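PDB 3B55: succinoglycan biosynthesis protein from Bacillus cereus ATCC 14579, which binds calcium and, as a member of the erythromycin esterase family, may act as a hydrolase, although its precise substrate and reaction are not established. Local coordinates for residues Ile173-Ile184 and Ile255-Phe265. The protein carries 1 engineered substitution. Residues are numbered along the deposited sequence; the frame is centred on the assembly and turned at random.
Sequences IQSVNENVYNNI and IKQNARIIEQF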
ATOM      1  N   ILE A 173       5.128   8.943   1.174  1.00 16.36           N
ATOM      2  CA  ILE A 173       5.703  10.288   1.193  1.00 17.49           C
ATOM      3  C   ILE A 173       7.227  10.334   1.042  1.00 19.56           C
ATOM      4  O   ILE A 173       7.906  10.991   1.831  1.00 18.57           O
ATOM      5  CB  ILE A 173       5.368  10.996   2.515  1.00 19.06           C
ATOM      6  CG1 ILE A 173       5.798  10.105   3.684  1.00 14.89           C
ATOM      7  CG2 ILE A 173       3.888  11.309   2.586  1.00 18.39           C
ATOM      8  CD1 ILE A 173       5.716  10.778   5.037  1.00 22.08           C
ATOM      9  N   GLN A 174       7.770   9.656   0.041  1.00 18.19           N
ATOM     10  CA  GLN A 174       9.210   9.665  -0.152  1.00 20.86           C
ATOM     11  C   GLN A 174       9.612  10.987  -0.800  1.00 19.60           C
ATOM     12  O   GLN A 174      10.797  11.280  -0.978  1.00 17.73           O
ATOM     13  CB  GLN A 174       9.621   8.478  -1.023  1.00 21.76           C
ATOM     14  CG  GLN A 174       8.924   7.184  -0.622  1.00 36.45           C
ATOM     15  CD  GLN A 174       9.871   6.003  -0.516  1.00 49.66           C
ATOM     16  OE1 GLN A 174      10.773   5.991   0.322  1.00 53.11           O
ATOM     17  NE2 GLN A 174       9.666   5.002  -1.365  1.00 52.64           N
ATOM     18  N   SER A 175       8.606  11.788  -1.141  1.00 18.90           N
ATOM     19  CA  SER A 175       8.824  13.085  -1.765  1.00 17.46           C
ATOM     20  C   SER A 175       7.522  13.886  -1.842  1.00 17.27           C
ATOM     21  O   SER A 175       6.429  13.354  -1.661  1.00 16.43           O
ATOM     22  CB  SER A 175       9.385  12.907  -3.178  1.00 19.60           C
ATOM     23  OG  SER A 175       8.415  12.332  -4.035  1.00 16.40           O
ATOM     24  N   VAL A 176       7.658  15.179  -2.104  1.00 18.32           N
ATOM     25  CA  VAL A 176       6.524  16.086  -2.231  1.00 18.28           C
ATOM     26  C   VAL A 176       6.833  16.966  -3.429  1.00 18.56           C
ATOM     27  O   VAL A 176       7.381  18.065  -3.284  1.00 18.30           O
ATOM     28  CB  VAL A 176       6.378  16.987  -0.998  1.00 17.47           C
ATOM     29  CG1 VAL A 176       5.219  17.948  -1.203  1.00 18.67           C
ATOM     30  CG2 VAL A 176       6.168  16.136   0.247  1.00 17.58           C
ATOM     31  N   ASN A 177       6.487  16.481  -4.615  1.00 14.74           N
ATOM     32  CA  ASN A 177       6.765  17.234  -5.827  1.00 19.54           C
ATOM     33  C   ASN A 177       5.945  18.512  -5.931  1.00 17.21           C
ATOM     34  O   ASN A 177       5.067  18.778  -5.117  1.00 18.61           O
ATOM     35  CB  ASN A 177       6.558  16.345  -7.055  1.00 18.70           C
ATOM     36  CG  ASN A 177       7.393  15.068  -6.989  1.00 28.65           C
ATOM     37  OD1 ASN A 177       8.501  15.068  -6.442  1.00 30.81           O
ATOM     38  ND2 ASN A 177       6.873  13.980  -7.550  1.00 30.37           N
ATOM     39  N   GLU A 178       6.241  19.296  -6.956  1.00 21.10           N
ATOM     40  CA  GLU A 178       5.588  20.572  -7.182  1.00 21.81           C
ATOM     41  C   GLU A 178       4.074  20.533  -7.438  1.00 21.56           C
ATOM     42  O   GLU A 178       3.372  21.493  -7.111  1.00 20.02           O
ATOM     43  CB  GLU A 178       6.313  21.291  -8.325  1.00 24.28           C
ATOM     44  CG  GLU A 178       6.124  22.792  -8.361  1.00 33.76           C
ATOM     45  CD  GLU A 178       7.153  23.477  -9.248  1.00 43.99           C
ATOM     46  OE1 GLU A 178       7.053  24.710  -9.444  1.00 42.60           O
ATOM     47  OE2 GLU A 178       8.067  22.778  -9.742  1.00 38.91           O
ATOM     48  N   ASN A 179       3.553  19.445  -8.002  1.00 18.06           N
ATOM     49  CA  ASN A 179       2.115  19.390  -8.258  1.00 19.27           C
ATOM     50  C   ASN A 179       1.291  19.530  -6.983  1.00 18.87           C
ATOM     51  O   ASN A 179       0.198  20.089  -7.004  1.00 21.57           O
ATOM     52  CB  ASN A 179       1.725  18.103  -9.005  1.00 22.19           C
ATOM     53  CG  ASN A 179       2.318  16.846  -8.381  1.00 24.82           C
ATOM     54  OD1 ASN A 179       3.082  16.908  -7.411  1.00 29.31           O
ATOM     55  ND2 ASN A 179       1.958  15.693  -8.934  1.00 24.58           N
ATOM     56  N   VAL A 180       1.815  19.032  -5.870  1.00 17.63           N
ATOM     57  CA  VAL A 180       1.103  19.138  -4.602  1.00 15.43           C
ATOM     58  C   VAL A 180       1.027  20.608  -4.196  1.00 14.73           C
ATOM     59  O   VAL A 180      -0.016  21.089  -3.762  1.00 16.59           O
ATOM     60  CB  VAL A 180       1.821  18.340  -3.490  1.00 15.18           C
ATOM     61  CG1 VAL A 180       1.275  18.734  -2.120  1.00  8.18           C
ATOM     62  CG2 VAL A 180       1.630  16.851  -3.725  1.00 15.67           C
ATOM     63  N   TYR A 181       2.148  21.311  -4.339  1.00 15.48           N
ATOM     64  CA  TYR A 181       2.232  22.726  -4.000  1.00 18.71           C
ATOM     65  C   TYR A 181       1.329  23.566  -4.902  1.00 20.26           C
ATOM     66  O   TYR A 181       0.684  24.504  -4.428  1.00 22.29           O
ATOM     67  CB  TYR A 181       3.679  23.211  -4.115  1.00 15.34           C
ATOM     68  CG  TYR A 181       4.586  22.626  -3.059  1.00 14.32           C
ATOM     69  CD1 TYR A 181       4.542  23.087  -1.740  1.00 16.66           C
ATOM     70  CD2 TYR A 181       5.476  21.598  -3.368  1.00 12.88           C
ATOM     71  CE1 TYR A 181       5.364  22.539  -0.756  1.00 12.93           C
ATOM     72  CE2 TYR A 181       6.300  21.044  -2.393  1.00 10.74           C
ATOM     73  CZ  TYR A 181       6.239  21.519  -1.090  1.00 12.11           C
ATOM     74  OH  TYR A 181       7.056  20.979  -0.123  1.00 12.73           O
ATOM     75  N   ASN A 182       1.283  23.234  -6.193  1.00 21.42           N
ATOM     76  CA  ASN A 182       0.442  23.975  -7.125  1.00 21.51           C
ATOM     77  C   ASN A 182      -1.041  23.795  -6.833  1.00 21.02           C
ATOM     78  O   ASN A 182      -1.844  24.658  -7.181  1.00 25.48           O
ATOM     79  CB  ASN A 182       0.729  23.576  -8.576  1.00 22.64           C
ATOM     80  CG  ASN A 182       2.101  24.023  -9.042  1.00 25.11           C
ATOM     81  OD1 ASN A 182       2.579  25.094  -8.670  1.00 31.06           O
ATOM     82  ND2 ASN A 182       2.735  23.209  -9.877  1.00 34.48           N
ATOM     83  N   ASN A 183      -1.420  22.680  -6.212  1.00 20.52           N
ATOM     84  CA  ASN A 183      -2.829  22.473  -5.872  1.00 21.17           C
ATOM     85  C   ASN A 183      -3.237  23.474  -4.799  1.00 22.94           C
ATOM     86  O   ASN A 183      -4.323  24.052  -4.847  1.00 26.79           O
ATOM     87  CB  ASN A 183      -3.080  21.053  -5.350  1.00 17.21           C
ATOM     88  CG  ASN A 183      -3.121  20.021  -6.459  1.00 23.36           C
ATOM     89  OD1 ASN A 183      -3.472  20.334  -7.599  1.00 16.45           O
ATOM     90  ND2 ASN A 183      -2.787  18.777  -6.126  1.00 21.02           N
ATOM     91  N   ILE A 184      -2.354  23.669  -3.824  1.00 23.11           N
ATOM     92  CA  ILE A 184      -2.609  24.607  -2.739  1.00 20.73           C
ATOM     93  C   ILE A 184      -2.574  26.034  -3.280  1.00 21.75           C
ATOM     94  O   ILE A 184      -3.444  26.846  -2.970  1.00 20.89           O
ATOM     95  CB  ILE A 184      -1.551  24.460  -1.621  1.00 22.93           C
ATOM     96  CG1 ILE A 184      -1.625  23.050  -1.025  1.00 23.22           C
ATOM     97  CG2 ILE A 184      -1.771  25.523  -0.538  1.00 14.90           C
ATOM     98  CD1 ILE A 184      -0.495  22.739  -0.059  1.00 15.52           C
ATOM     99  N   ILE A 255      -7.415  20.023  -0.366  1.00 17.65           N
ATOM    100  CA  ILE A 255      -6.341  20.992  -0.168  1.00 15.51           C
ATOM    101  C   ILE A 255      -5.664  20.791   1.178  1.00 16.83           C
ATOM    102  O   ILE A 255      -4.440  20.717   1.262  1.00 17.77           O
ATOM    103  CB  ILE A 255      -6.886  22.430  -0.267  1.00 13.58           C
ATOM    104  CG1 ILE A 255      -7.558  22.625  -1.633  1.00 16.62           C
ATOM    105  CG2 ILE A 255      -5.770  23.433  -0.050  1.00 15.67           C
ATOM    106  CD1 ILE A 255      -6.677  22.271  -2.827  1.00 16.10           C
ATOM    107  N   LYS A 256      -6.476  20.688   2.222  1.00 15.82           N
ATOM    108  CA  LYS A 256      -5.986  20.490   3.578  1.00 15.65           C
ATOM    109  C   LYS A 256      -5.083  19.255   3.676  1.00 15.83           C
ATOM    110  O   LYS A 256      -4.046  19.281   4.342  1.00 13.90           O
ATOM    111  CB  LYS A 256      -7.180  20.351   4.523  1.00 16.04           C
ATOM    112  CG  LYS A 256      -6.827  20.324   5.982  1.00 24.36           C
ATOM    113  CD  LYS A 256      -8.066  20.494   6.837  1.00 39.66           C
ATOM    114  CE  LYS A 256      -7.698  20.451   8.303  1.00 41.65           C
ATOM    115  NZ  LYS A 256      -6.568  21.385   8.557  1.00 45.64           N
ATOM    116  N   GLN A 257      -5.472  18.180   2.994  1.00 17.61           N
ATOM    117  CA  GLN A 257      -4.705  16.943   3.012  1.00 18.01           C
ATOM    118  C   GLN A 257      -3.387  17.116   2.267  1.00 16.91           C
ATOM    119  O   GLN A 257      -2.351  16.598   2.700  1.00 17.46           O
ATOM    120  CB  GLN A 257      -5.511  15.805   2.390  1.00 16.68           C
ATOM    121  CG  GLN A 257      -4.782  14.475   2.420  1.00 24.33           C
ATOM    122  CD  GLN A 257      -4.409  14.030   3.826  1.00 21.15           C
ATOM    123  OE1 GLN A 257      -3.703  13.037   4.000  1.00 35.67           O
ATOM    124  NE2 GLN A 257      -4.881  14.759   4.832  1.00 22.05           N
ATOM    125  N   ASN A 258      -3.431  17.838   1.149  1.00 17.16           N
ATOM    126  CA  ASN A 258      -2.230  18.106   0.364  1.00 18.49           C
ATOM    127  C   ASN A 258      -1.218  18.823   1.256  1.00 15.97           C
ATOM    128  O   ASN A 258      -0.019  18.559   1.178  1.00 20.08           O
ATOM    129  CB  ASN A 258      -2.569  18.986  -0.841  1.00 16.76           C
ATOM    130  CG  ASN A 258      -3.224  18.206  -1.971  1.00 24.36           C
ATOM    131  OD1 ASN A 258      -2.544  17.706  -2.867  1.00 21.67           O
ATOM    132  ND2 ASN A 258      -4.545  18.087  -1.923  1.00 18.95           N
ATOM    133  N   ALA A 259      -1.702  19.732   2.101  1.00 16.21           N
ATOM    134  CA  ALA A 259      -0.820  20.468   3.010  1.00 14.23           C
ATOM    135  C   ALA A 259      -0.322  19.498   4.078  1.00 11.29           C
ATOM    136  O   ALA A 259       0.828  19.564   4.521  1.00 10.29           O
ATOM    137  CB  ALA A 259      -1.571  21.624   3.665  1.00 12.29           C
ATOM    138  N   ARG A 260      -1.203  18.595   4.488  1.00 12.13           N
ATOM    139  CA  ARG A 260      -0.866  17.597   5.492  1.00 12.49           C
ATOM    140  C   ARG A 260       0.307  16.737   5.013  1.00 11.95           C
ATOM    141  O   ARG A 260       1.126  16.285   5.807  1.00 11.52           O
ATOM    142  CB  ARG A 260      -2.070  16.701   5.757  1.00 17.12           C
ATOM    143  CG  ARG A 260      -1.894  15.821   6.964  1.00 26.17           C
ATOM    144  CD  ARG A 260      -2.064  16.628   8.236  1.00 31.78           C
ATOM    145  NE  ARG A 260      -1.634  15.878   9.413  1.00 41.46           N
ATOM    146  CZ  ARG A 260      -0.370  15.771   9.808  1.00 37.37           C
ATOM    147  NH1 ARG A 260       0.593  16.371   9.123  1.00 39.63           N
ATOM    148  NH2 ARG A 260      -0.069  15.060  10.883  1.00 38.70           N
ATOM    149  N   ILE A 261       0.380  16.504   3.708  1.00 11.32           N
ATOM    150  CA  ILE A 261       1.458  15.697   3.145  1.00 10.34           C
ATOM    151  C   ILE A 261       2.818  16.367   3.361  1.00  9.79           C
ATOM    152  O   ILE A 261       3.805  15.692   3.647  1.00 10.32           O
ATOM    153  CB  ILE A 261       1.237  15.455   1.637  1.00  7.41           C
ATOM    154  CG1 ILE A 261      -0.020  14.603   1.426  1.00  8.36           C
ATOM    155  CG2 ILE A 261       2.457  14.778   1.031  1.00 14.03           C
ATOM    156  CD1 ILE A 261       0.077  13.187   1.982  1.00  3.85           C
ATOM    157  N   ILE A 262       2.860  17.689   3.216  1.00  8.37           N
ATOM    158  CA  ILE A 262       4.088  18.454   3.399  1.00  9.37           C
ATOM    159  C   ILE A 262       4.577  18.332   4.843  1.00  9.26           C
ATOM    160  O   ILE A 262       5.783  18.223   5.087  1.00 12.81           O
ATOM    161  CB  ILE A 262       3.869  19.947   3.067  1.00 10.88           C
ATOM    162  CG1 ILE A 262       3.227  20.083   1.685  1.00 10.05           C
ATOM    163  CG2 ILE A 262       5.202  20.684   3.101  1.00  6.24           C
ATOM    164  CD1 ILE A 262       2.790  21.488   1.338  1.00 14.26           C
ATOM    165  N   GLU A 263       3.650  18.364   5.800  1.00 12.42           N
ATOM    166  CA  GLU A 263       4.022  18.219   7.206  1.00 11.97           C
ATOM    167  C   GLU A 263       4.523  16.800   7.466  1.00 11.01           C
ATOM    168  O   GLU A 263       5.477  16.597   8.225  1.00 10.08           O
ATOM    169  CB  GLU A 263       2.830  18.476   8.120  1.00 12.42           C
ATOM    170  CG  GLU A 263       2.365  19.920   8.206  1.00 19.82           C
ATOM    171  CD  GLU A 263       1.244  20.086   9.215  1.00 26.17           C
ATOM    172  OE1 GLU A 263       1.530  20.114  10.433  1.00 24.68           O
ATOM    173  OE2 GLU A 263       0.075  20.164   8.785  1.00 22.28           O
ATOM    174  N   GLN A 264       3.867  15.821   6.844  1.00  9.00           N
ATOM    175  CA  GLN A 264       4.258  14.429   7.021  1.00 11.34           C
ATOM    176  C   GLN A 264       5.681  14.222   6.526  1.00 13.96           C
ATOM    177  O   GLN A 264       6.492  13.559   7.181  1.00 10.96           O
ATOM    178  CB  GLN A 264       3.313  13.499   6.258  1.00 10.01           C
ATOM    179  CG  GLN A 264       1.914  13.374   6.862  1.00  8.43           C
ATOM    180  CD  GLN A 264       0.996  12.539   5.997  1.00 10.04           C
ATOM    181  OE1 GLN A 264       1.384  12.096   4.916  1.00  7.15           O
ATOM    182  NE2 GLN A 264      -0.229  12.337   6.453  1.00 11.34           N
ATOM    183  N   PHE A 265       5.982  14.803   5.370  1.00 10.43           N
ATOM    184  CA  PHE A 265       7.306  14.672   4.800  1.00 10.49           C
ATOM    185  C   PHE A 265       8.368  15.380   5.641  1.00 11.05           C
ATOM    186  O   PHE A 265       9.386  14.784   5.981  1.00 12.96           O
ATOM    187  CB  PHE A 265       7.313  15.202   3.358  1.00 11.32           C
ATOM    188  CG  PHE A 265       8.672  15.193   2.715  1.00 13.93           C
ATOM    189  CD1 PHE A 265       9.539  16.278   2.855  1.00 15.88           C
ATOM    190  CD2 PHE A 265       9.113  14.074   2.014  1.00 15.50           C
ATOM    191  CE1 PHE A 265      10.823  16.243   2.305  1.00  8.13           C
ATOM    192  CE2 PHE A 265      10.397  14.032   1.463  1.00 13.33           C
ATOM    193  CZ  PHE A 265      11.251  15.120   1.612  1.00  7.46           C
TER
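Helix 178-184 and helix 255-265 run in roughly opposite directions, their axes 9.2 Å apart at closest approach and 138° between their N-to-C directions, while the loop 173-177 extends the contact toward F265. At the helical end, I184 is a knob set among I255, N258, A259 and I262; with CG1 beside its backbone N and the chain extended, CD1 reaches A259 CA at 3.8 Å. The small methyl of A259 suits this spot because it lets the isoleucine come close to the helix backbone. I262 supplies the middle of the seam: its CD1 lies 3.5 Å from Y181 CE1, oblique to the ring, and its side chain crosses that of V176 at about a right angle, CG1 meeting V176 CG1. Y181 can serve here because its OH is hydrogen-bonded to T210 OG1 while its ring carbons pack against isoleucine. Compact, branched V176 packs next along the contact, its CG2 3.4 Å from F265 CB. With CG of F265 anti to the backbone N (chi1 176°), the ring reaches the loop and presents its edge, and I173 O lies in the ring plane 3.3 Å from CD2, where the slightly positive ring hydrogens suit a carbonyl. I173 itself packs its CG2 on I261 CG2. Toward the partly exposed side of the helix pair, N183 ND2 gives a weak hydrogen bond of 3.4 Å to N258 OD1, the two amide planes 78° apart; N258 ND2 is bonded to W254 O, which helps fix the turn of the amide. The contact thus joins the loop and helix following edge strand 167-172 to helix 250-268, largely by branched aliphatic packing. Shape fit rather than directed polar bonds therefore probably holds the pair together, the amide pair adding a modest polar link between the helices.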